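Local atomic coordinates of putative spindle pole body component alp6 protein (Chaetomium thermophilum, PDB entry 6L7R), a protein that probably binds gamma-tubulin and microtubule minus ends as the GCP3 member of the gamma-tubulin complex proteins, here represented by its small helical N-terminal piece. Residues Val57-Arg67 and Trp96-Asp107. Sequence-based numbering, arbitrary orientation.
Sequences VNHASDLIKRR and WAILYLLHQLAD
A60 brings helix 59-67 down onto helix 96-105: its methyl settles into the shallow hollow between W96, L99 and Y100, with CB 3.5 Å from the backbone N of Y100. A side chain this small lets the backbones close to 5.0 Å between the CA atoms of A60 and Y100. The axes of these short helical segments approach to 8.5 Å and cross at 29°. One turn on, H103 is the bump. Its CG swings anti to its backbone N (chi1 165°), setting the flat imidazole between the helices, where L63 lays CB over one face, 3.9 Å from the ring centroid, in a CH-pi contact. ND1 is buried without a partner in the model, so apolar packing holds the ring. The leucine's CD1 reaches on to the NE2 side, while I64 slides past the histidine stem, its CG1 3.8 Å from H103 CB. An alanine in place of H103 would probably leave L63 without its ring face and open a gap between the helices. One branch of I64 does the touching, CD1 reaching on to L99 O and L99 CD2. R67 spans the wider end, packing NE 3.8 Å from A106 CB; no hydrogen bond forms, and NE is buried without a partner. At the N-terminal ends of both segments V57 CG1 abuts W96 CB; the indole leads away, its NE1 hydrogen-bonded to Q94 OE1. Another protein chain packs on A97 and I98. The contact is the near-parallel first-to-third pairing of a three-helix unit, in which helix 76-88, joining them in sequence, packs against both.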
ATOM      1  N   VAL A  57       4.150   3.322 -16.745  1.00 75.37           N
ATOM      2  CA  VAL A  57       5.504   3.686 -17.140  1.00 74.33           C
ATOM      3  C   VAL A  57       6.471   2.583 -16.703  1.00 73.40           C
ATOM      4  O   VAL A  57       6.194   1.843 -15.757  1.00 70.51           O
ATOM      5  CB  VAL A  57       5.900   5.064 -16.553  1.00 68.90           C
ATOM      6  CG1 VAL A  57       6.147   4.960 -15.060  1.00 69.84           C
ATOM      7  CG2 VAL A  57       7.113   5.653 -17.278  1.00 65.21           C
ATOM      8  N   ASN A  58       7.592   2.455 -17.413  1.00 71.03           N
ATOM      9  CA  ASN A  58       8.633   1.499 -17.054  1.00 70.42           C
ATOM     10  C   ASN A  58       9.539   2.000 -15.932  1.00 68.15           C
ATOM     11  O   ASN A  58      10.567   1.371 -15.662  1.00 69.52           O
ATOM     12  CB  ASN A  58       9.479   1.155 -18.285  1.00 74.90           C
ATOM     13  CG  ASN A  58       8.811   0.133 -19.192  1.00 72.59           C
ATOM     14  OD1 ASN A  58       7.668  -0.267 -18.966  1.00 73.59           O
ATOM     15  ND2 ASN A  58       9.525  -0.292 -20.226  1.00 68.07           N
ATOM     16  N   HIS A  59       9.178   3.099 -15.268  1.00 64.65           N
ATOM     17  CA  HIS A  59      10.078   3.715 -14.295  1.00 60.25           C
ATOM     18  C   HIS A  59      10.204   2.867 -13.034  1.00 56.16           C
ATOM     19  O   HIS A  59      11.318   2.578 -12.580  1.00 54.37           O
ATOM     20  CB  HIS A  59       9.590   5.124 -13.952  1.00 56.94           C
ATOM     21  CG  HIS A  59      10.432   5.823 -12.932  1.00 61.35           C
ATOM     22  ND1 HIS A  59      10.021   6.007 -11.629  1.00 68.35           N
ATOM     23  CD2 HIS A  59      11.662   6.383 -13.022  1.00 64.38           C
ATOM     24  CE1 HIS A  59      10.962   6.649 -10.959  1.00 67.70           C
ATOM     25  NE2 HIS A  59      11.968   6.888 -11.782  1.00 66.98           N
ATOM     26  N   ALA A  60       9.076   2.467 -12.447  1.00 51.01           N
ATOM     27  CA  ALA A  60       9.131   1.639 -11.245  1.00 48.90           C
ATOM     28  C   ALA A  60       9.699   0.261 -11.549  1.00 45.36           C
ATOM     29  O   ALA A  60      10.469  -0.290 -10.753  1.00 47.15           O
ATOM     30  CB  ALA A  60       7.741   1.511 -10.624  1.00 47.70           C
ATOM     31  N   SER A  61       9.331  -0.311 -12.696  1.00 48.26           N
ATOM     32  CA  SER A  61       9.844  -1.624 -13.062  1.00 49.01           C
ATOM     33  C   SER A  61      11.340  -1.583 -13.342  1.00 48.40           C
ATOM     34  O   SER A  61      12.049  -2.560 -13.067  1.00 47.19           O
ATOM     35  CB  SER A  61       9.076  -2.156 -14.270  1.00 56.66           C
ATOM     36  OG  SER A  61       9.134  -1.241 -15.350  1.00 63.03           O
ATOM     37  N   ASP A  62      11.841  -0.472 -13.890  1.00 50.72           N
ATOM     38  CA  ASP A  62      13.282  -0.331 -14.071  1.00 49.77           C
ATOM     39  C   ASP A  62      13.991  -0.181 -12.731  1.00 49.21           C
ATOM     40  O   ASP A  62      15.091  -0.713 -12.540  1.00 46.94           O
ATOM     41  CB  ASP A  62      13.585   0.862 -14.975  1.00 56.58           C
ATOM     42  CG  ASP A  62      13.541   0.504 -16.441  1.00 67.48           C
ATOM     43  OD1 ASP A  62      12.853   1.209 -17.207  1.00 70.47           O
ATOM     44  OD2 ASP A  62      14.199  -0.485 -16.832  1.00 73.30           O
ATOM     45  N   LEU A  63      13.375   0.546 -11.792  1.00 47.17           N
ATOM     46  CA  LEU A  63      13.939   0.639 -10.450  1.00 48.08           C
ATOM     47  C   LEU A  63      13.955  -0.722  -9.770  1.00 45.95           C
ATOM     48  O   LEU A  63      14.923  -1.071  -9.086  1.00 51.33           O
ATOM     49  CB  LEU A  63      13.147   1.642  -9.608  1.00 53.40           C
ATOM     50  CG  LEU A  63      13.372   3.138  -9.839  1.00 57.10           C
ATOM     51  CD1 LEU A  63      12.344   3.950  -9.075  1.00 54.24           C
ATOM     52  CD2 LEU A  63      14.772   3.534  -9.420  1.00 54.24           C
ATOM     53  N   ILE A  64      12.887  -1.505  -9.951  1.00 42.46           N
ATOM     54  CA  ILE A  64      12.817  -2.820  -9.322  1.00 42.21           C
ATOM     55  C   ILE A  64      13.848  -3.762  -9.932  1.00 42.56           C
ATOM     56  O   ILE A  64      14.538  -4.496  -9.215  1.00 46.56           O
ATOM     57  CB  ILE A  64      11.394  -3.391  -9.430  1.00 38.78           C
ATOM     58  CG1 ILE A  64      10.426  -2.594  -8.548  1.00 39.24           C
ATOM     59  CG2 ILE A  64      11.380  -4.866  -9.058  1.00 42.16           C
ATOM     60  CD1 ILE A  64       8.966  -2.950  -8.766  1.00 39.29           C
ATOM     61  N   LYS A  65      13.979  -3.754 -11.261  1.00 42.47           N
ATOM     62  CA  LYS A  65      14.941  -4.645 -11.901  1.00 51.71           C
ATOM     63  C   LYS A  65      16.362  -4.346 -11.434  1.00 56.18           C
ATOM     64  O   LYS A  65      17.104  -5.256 -11.049  1.00 53.59           O
ATOM     65  CB  LYS A  65      14.837  -4.532 -13.423  1.00 58.02           C
ATOM     66  CG  LYS A  65      15.112  -5.840 -14.159  1.00 69.19           C
ATOM     67  CD  LYS A  65      15.294  -5.624 -15.657  1.00 73.09           C
ATOM     68  CE  LYS A  65      14.181  -4.756 -16.237  1.00 76.24           C
ATOM     69  NZ  LYS A  65      12.819  -5.348 -16.070  1.00 75.03           N
ATOM     70  N   ARG A  66      16.760  -3.071 -11.456  1.00 56.73           N
ATOM     71  CA  ARG A  66      18.129  -2.747 -11.066  1.00 66.45           C
ATOM     72  C   ARG A  66      18.365  -3.030  -9.589  1.00 71.19           C
ATOM     73  O   ARG A  66      19.476  -3.403  -9.198  1.00 73.48           O
ATOM     74  CB  ARG A  66      18.452  -1.291 -11.400  1.00 64.73           C
ATOM     75  CG  ARG A  66      19.015  -1.091 -12.804  1.00 73.94           C
ATOM     76  CD  ARG A  66      20.035  -2.174 -13.167  1.00 81.16           C
ATOM     77  NE  ARG A  66      20.833  -1.819 -14.341  1.00 86.67           N
ATOM     78  CZ  ARG A  66      20.813  -2.477 -15.497  1.00 84.05           C
ATOM     79  NH1 ARG A  66      20.032  -3.538 -15.650  1.00 86.08           N
ATOM     80  NH2 ARG A  66      21.576  -2.072 -16.503  1.00 84.02           N
ATOM     81  N   ARG A  67      17.333  -2.871  -8.763  1.00 67.88           N
ATOM     82  CA  ARG A  67      17.423  -3.303  -7.373  1.00 64.37           C
ATOM     83  C   ARG A  67      17.660  -4.808  -7.287  1.00 57.51           C
ATOM     84  O   ARG A  67      18.533  -5.266  -6.542  1.00 53.35           O
ATOM     85  CB  ARG A  67      16.153  -2.894  -6.627  1.00 62.94           C
ATOM     86  CG  ARG A  67      15.883  -3.651  -5.344  1.00 64.72           C
ATOM     87  CD  ARG A  67      16.242  -2.838  -4.125  1.00 71.06           C
ATOM     88  NE  ARG A  67      15.825  -3.499  -2.891  1.00 73.24           N
ATOM     89  CZ  ARG A  67      16.162  -3.085  -1.675  1.00 72.17           C
ATOM     90  NH1 ARG A  67      16.920  -2.009  -1.529  1.00 73.42           N
ATOM     91  NH2 ARG A  67      15.742  -3.747  -0.607  1.00 70.20           N
ATOM     92  N   TRP A  96       1.605   1.472 -12.614  1.00 27.60           N
ATOM     93  CA  TRP A  96       2.884   2.108 -12.309  1.00 26.88           C
ATOM     94  C   TRP A  96       2.986   2.452 -10.828  1.00 30.10           C
ATOM     95  O   TRP A  96       4.045   2.296 -10.210  1.00 28.42           O
ATOM     96  CB  TRP A  96       3.063   3.376 -13.151  1.00 33.55           C
ATOM     97  CG  TRP A  96       2.256   4.537 -12.617  1.00 48.26           C
ATOM     98  CD1 TRP A  96       0.978   4.878 -12.961  1.00 50.71           C
ATOM     99  CD2 TRP A  96       2.665   5.481 -11.610  1.00 47.09           C
ATOM    100  NE1 TRP A  96       0.572   5.978 -12.244  1.00 55.13           N
ATOM    101  CE2 TRP A  96       1.586   6.367 -11.406  1.00 49.03           C
ATOM    102  CE3 TRP A  96       3.834   5.655 -10.861  1.00 42.04           C
ATOM    103  CZ2 TRP A  96       1.646   7.421 -10.488  1.00 46.34           C
ATOM    104  CZ3 TRP A  96       3.893   6.705  -9.949  1.00 47.39           C
ATOM    105  CH2 TRP A  96       2.805   7.571  -9.771  1.00 44.92           C
ATOM    106  N   ALA A  97       1.892   2.915 -10.238  1.00 30.58           N
ATOM    107  CA  ALA A  97       1.991   3.385  -8.864  1.00 32.47           C
ATOM    108  C   ALA A  97       2.018   2.226  -7.882  1.00 26.72           C
ATOM    109  O   ALA A  97       2.668   2.321  -6.832  1.00 26.33           O
ATOM    110  CB  ALA A  97       0.837   4.343  -8.554  1.00 28.89           C
ATOM    111  N   ILE A  98       1.323   1.127  -8.192  1.00 27.85           N
ATOM    112  CA  ILE A  98       1.406  -0.028  -7.310  1.00 26.37           C
ATOM    113  C   ILE A  98       2.825  -0.582  -7.306  1.00 24.74           C
ATOM    114  O   ILE A  98       3.372  -0.919  -6.249  1.00 27.19           O
ATOM    115  CB  ILE A  98       0.363  -1.088  -7.702  1.00 28.89           C
ATOM    116  CG1 ILE A  98      -1.016  -0.421  -7.817  1.00 35.86           C
ATOM    117  CG2 ILE A  98       0.350  -2.181  -6.653  1.00 27.52           C
ATOM    118  CD1 ILE A  98      -2.080  -1.211  -8.570  1.00 34.20           C
ATOM    119  N   LEU A  99       3.463  -0.636  -8.473  1.00 26.74           N
ATOM    120  CA  LEU A  99       4.846  -1.097  -8.524  1.00 29.86           C
ATOM    121  C   LEU A  99       5.775  -0.118  -7.818  1.00 28.27           C
ATOM    122  O   LEU A  99       6.752  -0.531  -7.180  1.00 32.37           O
ATOM    123  CB  LEU A  99       5.280  -1.313  -9.972  1.00 26.22           C
ATOM    124  CG  LEU A  99       4.689  -2.555 -10.634  1.00 34.92           C
ATOM    125  CD1 LEU A  99       5.104  -2.575 -12.074  1.00 40.49           C
ATOM    126  CD2 LEU A  99       5.178  -3.822  -9.937  1.00 36.44           C
ATOM    127  N   TYR A 100       5.495   1.182  -7.928  1.00 28.72           N
ATOM    128  CA  TYR A 100       6.275   2.157  -7.174  1.00 30.95           C
ATOM    129  C   TYR A 100       6.163   1.896  -5.678  1.00 26.04           C
ATOM    130  O   TYR A 100       7.168   1.929  -4.955  1.00 28.64           O
ATOM    131  CB  TYR A 100       5.815   3.576  -7.503  1.00 28.93           C
ATOM    132  CG  TYR A 100       6.802   4.623  -7.039  1.00 38.63           C
ATOM    133  CD1 TYR A 100       7.933   4.911  -7.790  1.00 41.14           C
ATOM    134  CD2 TYR A 100       6.616   5.311  -5.846  1.00 38.28           C
ATOM    135  CE1 TYR A 100       8.845   5.847  -7.379  1.00 42.16           C
ATOM    136  CE2 TYR A 100       7.535   6.258  -5.426  1.00 40.15           C
ATOM    137  CZ  TYR A 100       8.642   6.523  -6.200  1.00 44.41           C
ATOM    138  OH  TYR A 100       9.566   7.462  -5.804  1.00 46.37           O
ATOM    139  N   LEU A 101       4.950   1.603  -5.205  1.00 27.49           N
ATOM    140  CA  LEU A 101       4.754   1.284  -3.795  1.00 29.53           C
ATOM    141  C   LEU A 101       5.614   0.098  -3.384  1.00 30.40           C
ATOM    142  O   LEU A 101       6.323   0.154  -2.374  1.00 27.44           O
ATOM    143  CB  LEU A 101       3.278   0.992  -3.517  1.00 24.61           C
ATOM    144  CG  LEU A 101       3.038   0.359  -2.144  1.00 31.20           C
ATOM    145  CD1 LEU A 101       3.221   1.411  -1.051  1.00 33.44           C
ATOM    146  CD2 LEU A 101       1.676  -0.302  -2.050  1.00 33.58           C
ATOM    147  N   LEU A 102       5.565  -0.992  -4.158  1.00 26.71           N
ATOM    148  CA  LEU A 102       6.381  -2.154  -3.823  1.00 21.31           C
ATOM    149  C   LEU A 102       7.867  -1.808  -3.796  1.00 30.92           C
ATOM    150  O   LEU A 102       8.588  -2.210  -2.873  1.00 35.86           O
ATOM    151  CB  LEU A 102       6.111  -3.295  -4.809  1.00 22.33           C
ATOM    152  CG  LEU A 102       4.670  -3.807  -4.830  1.00 29.27           C
ATOM    153  CD1 LEU A 102       4.551  -5.053  -5.704  1.00 29.72           C
ATOM    154  CD2 LEU A 102       4.184  -4.122  -3.433  1.00 27.01           C
ATOM    155  N   HIS A 103       8.348  -1.053  -4.789  1.00 26.60           N
ATOM    156  CA  HIS A 103       9.758  -0.669  -4.784  1.00 31.38           C
ATOM    157  C   HIS A 103      10.120   0.082  -3.508  1.00 28.35           C
ATOM    158  O   HIS A 103      11.194  -0.137  -2.932  1.00 32.09           O
ATOM    159  CB  HIS A 103      10.079   0.188  -6.004  1.00 33.56           C
ATOM    160  CG  HIS A 103      11.385   0.916  -5.897  1.00 39.72           C
ATOM    161  ND1 HIS A 103      12.602   0.302  -6.100  1.00 48.49           N
ATOM    162  CD2 HIS A 103      11.661   2.207  -5.592  1.00 42.05           C
ATOM    163  CE1 HIS A 103      13.573   1.184  -5.935  1.00 46.21           C
ATOM    164  NE2 HIS A 103      13.027   2.348  -5.625  1.00 46.70           N
ATOM    165  N   GLN A 104       9.232   0.966  -3.046  1.00 29.84           N
ATOM    166  CA  GLN A 104       9.529   1.736  -1.837  1.00 30.17           C
ATOM    167  C   GLN A 104       9.602   0.844  -0.602  1.00 33.70           C
ATOM    168  O   GLN A 104      10.397   1.099   0.308  1.00 34.40           O
ATOM    169  CB  GLN A 104       8.470   2.824  -1.640  1.00 27.46           C
ATOM    170  CG  GLN A 104       8.473   3.881  -2.722  1.00 29.41           C
ATOM    171  CD  GLN A 104       9.663   4.815  -2.620  1.00 46.31           C
ATOM    172  OE1 GLN A 104      10.673   4.638  -3.307  1.00 49.13           O
ATOM    173  NE2 GLN A 104       9.552   5.816  -1.754  1.00 50.81           N
ATOM    174  N   LEU A 105       8.760  -0.185  -0.536  1.00 29.34           N
ATOM    175  CA  LEU A 105       8.749  -1.118   0.583  1.00 27.22           C
ATOM    176  C   LEU A 105       9.763  -2.243   0.438  1.00 35.67           C
ATOM    177  O   LEU A 105       9.886  -3.063   1.356  1.00 37.06           O
ATOM    178  CB  LEU A 105       7.344  -1.705   0.760  1.00 24.86           C
ATOM    179  CG  LEU A 105       6.274  -0.655   1.069  1.00 30.77           C
ATOM    180  CD1 LEU A 105       4.881  -1.257   1.045  1.00 28.11           C
ATOM    181  CD2 LEU A 105       6.564   0.002   2.408  1.00 33.14           C
ATOM    182  N   ALA A 106      10.493  -2.300  -0.671  1.00 31.59           N
ATOM    183  CA  ALA A 106      11.429  -3.400  -0.885  1.00 34.01           C
ATOM    184  C   ALA A 106      12.530  -3.364   0.165  1.00 45.45           C
ATOM    185  O   ALA A 106      13.003  -2.293   0.551  1.00 45.36           O
ATOM    186  CB  ALA A 106      12.037  -3.324  -2.286  1.00 36.95           C
ATOM    187  N   ASP A 107      12.935  -4.545   0.623  1.00 41.36           N
ATOM    188  CA  ASP A 107      13.819  -4.659   1.782  1.00 55.60           C
ATOM    189  C   ASP A 107      14.847  -5.774   1.594  1.00 55.77           C
ATOM    190  O   ASP A 107      14.748  -6.838   2.205  1.00 55.19           O
ATOM    191  CB  ASP A 107      12.988  -4.901   3.050  1.00 61.26           C
ATOM    192  CG  ASP A 107      13.824  -4.855   4.320  1.00 67.78           C
ATOM    193  OD1 ASP A 107      14.874  -4.176   4.322  1.00 69.98           O
ATOM    194  OD2 ASP A 107      13.423  -5.490   5.318  1.00 65.51           O
TER